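Local structure of separin (Saccharomyces cerevisiae, 5U1T) at residues Leu101-Glu104 with Gln109-Ser112. The protein cleaves the cohesin subunit Scc1 as a caspase-like cysteine protease, triggering sister-chromatid separation at the onset of anaphase. Sequence-based numbering, arbitrary orientation.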
loop_
_atom_site.group_PDB
_atom_site.type_symbol
_atom_site.label_atom_id
_atom_site.label_comp_id
_atom_site.label_asym_id
_atom_site.label_seq_id
_atom_site.Cartn_x
_atom_site.Cartn_y
_atom_site.Cartn_z
ATOM N N LEU A 101 -19.350 28.062 -48.352
ATOM C CA LEU A 101 -19.773 26.720 -47.977
ATOM C C LEU A 101 -18.565 25.778 -47.896
ATOM O O LEU A 101 -18.433 24.962 -46.953
ATOM C CB LEU A 101 -20.815 26.186 -48.980
ATOM C CG LEU A 101 -21.467 24.817 -48.701
ATOM C CD1 LEU A 101 -22.859 24.720 -49.321
ATOM C CD2 LEU A 101 -20.593 23.637 -49.168
ATOM N N PHE A 102 -17.691 25.895 -48.889
ATOM C CA PHE A 102 -16.541 25.019 -48.983
ATOM C C PHE A 102 -15.517 25.324 -47.901
ATOM O O PHE A 102 -14.976 24.412 -47.283
ATOM C CB PHE A 102 -15.889 25.137 -50.336
ATOM C CG PHE A 102 -14.762 24.186 -50.546
ATOM C CD1 PHE A 102 -14.995 22.927 -51.057
ATOM C CD2 PHE A 102 -13.458 24.554 -50.255
ATOM C CE1 PHE A 102 -13.954 22.050 -51.271
ATOM C CE2 PHE A 102 -12.406 23.681 -50.467
ATOM C CZ PHE A 102 -12.656 22.427 -50.976
ATOM N N ASN A 103 -15.263 26.609 -47.676
ATOM C CA ASN A 103 -14.247 27.023 -46.728
ATOM C C ASN A 103 -14.604 26.629 -45.295
ATOM O O ASN A 103 -13.734 26.325 -44.501
ATOM C CB ASN A 103 -14.012 28.523 -46.829
ATOM C CG ASN A 103 -13.152 28.886 -48.005
ATOM O OD1 ASN A 103 -12.475 28.036 -48.588
ATOM N ND2 ASN A 103 -13.172 30.148 -48.371
ATOM N N GLU A 104 -15.897 26.602 -45.003
ATOM C CA GLU A 104 -16.389 26.298 -43.685
ATOM C C GLU A 104 -16.406 24.812 -43.399
ATOM O O GLU A 104 -16.792 24.416 -42.324
ATOM C CB GLU A 104 -17.796 26.843 -43.515
ATOM C CG GLU A 104 -17.911 28.331 -43.610
ATOM C CD GLU A 104 -17.545 29.016 -42.320
ATOM O OE1 GLU A 104 -16.352 29.288 -42.111
ATOM O OE2 GLU A 104 -18.436 29.291 -41.500
ATOM N N GLN A 109 -8.662 25.681 -48.434
ATOM C CA GLN A 109 -9.462 26.889 -48.561
ATOM C C GLN A 109 -9.547 27.280 -50.017
ATOM O O GLN A 109 -8.650 26.972 -50.797
ATOM C CB GLN A 109 -8.866 28.013 -47.724
ATOM C CG GLN A 109 -8.922 27.729 -46.235
ATOM C CD GLN A 109 -10.343 27.699 -45.712
ATOM O OE1 GLN A 109 -10.909 26.624 -45.444
ATOM N NE2 GLN A 109 -10.942 28.888 -45.572
ATOM N N ALA A 110 -10.635 27.934 -50.398
ATOM C CA ALA A 110 -10.793 28.355 -51.784
ATOM C C ALA A 110 -10.977 29.859 -51.823
ATOM O O ALA A 110 -11.579 30.443 -50.912
ATOM C CB ALA A 110 -11.974 27.646 -52.436
ATOM N N HIS A 111 -10.443 30.497 -52.855
ATOM C CA HIS A 111 -10.741 31.903 -53.028
ATOM C C HIS A 111 -11.039 32.218 -54.490
ATOM O O HIS A 111 -10.885 33.353 -54.945
ATOM C CB HIS A 111 -9.608 32.775 -52.472
ATOM C CG HIS A 111 -8.238 32.301 -52.835
ATOM N ND1 HIS A 111 -7.442 31.597 -51.953
ATOM C CD2 HIS A 111 -7.506 32.468 -53.965
ATOM C CE1 HIS A 111 -6.283 31.329 -52.539
ATOM N NE2 HIS A 111 -6.299 31.845 -53.762
ATOM N N SER A 112 -11.492 31.188 -55.201
ATOM C CA SER A 112 -12.054 31.300 -56.541
ATOM C C SER A 112 -12.855 30.044 -56.843
ATOM O O SER A 112 -12.741 29.030 -56.142
ATOM C CB SER A 112 -10.958 31.504 -57.590
ATOM O OG SER A 112 -10.256 30.307 -57.869
#
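Asn-103, in the last turn of helix 91-103, and Gln-109, in the extended chain returning past that helix end, mark the closest backbone approach, with Asn-103 CA 5.1 Å from Gln-109 CA. The carboxamide of Asn-103 grips the backbone of Ala-110 through both of its polar atoms. Its OD1 accepts the N-H of Ala-110, N to OD1 2.6 Å, in the carbonyl plane and on a lone pair, with an N-H...O angle of 164°. In return, Asn-103 ND2 donates to Ala-110 O at 3.0 Å, and this acceptor lies nearly in the amide plane, so the two bonds together fix the flip of the side chain. With CG beside the backbone N and anti to the carbonyl carbon (chi1 -79°), the amide of Asn-103 is carried across to the extended chain. The bent side chain of Gln-109 packs over this group. On the buried side the methyl of Ala-110 meets the Phe-102 ring, CB lying 4.1 Å from CD2, and both residues also touch Ile-116 of helix 113-117. Two residues on, Ser-112 takes the N-cap position of that helix, its OG weakly hydrogen-bonded to the N of Lys-114 and of Asn-115. Were Asn-103 shortened to an alanine, the N and O of Ala-110 would probably lose both mates and the loop be less firmly held to the helix end. Such bidentate side-chain-to-backbone pairing, an asparagine amide with the N-H and C=O of one extended residue, here fastens the loop joining helix 91-103 to the short helix 113-117 in separase's helical domain.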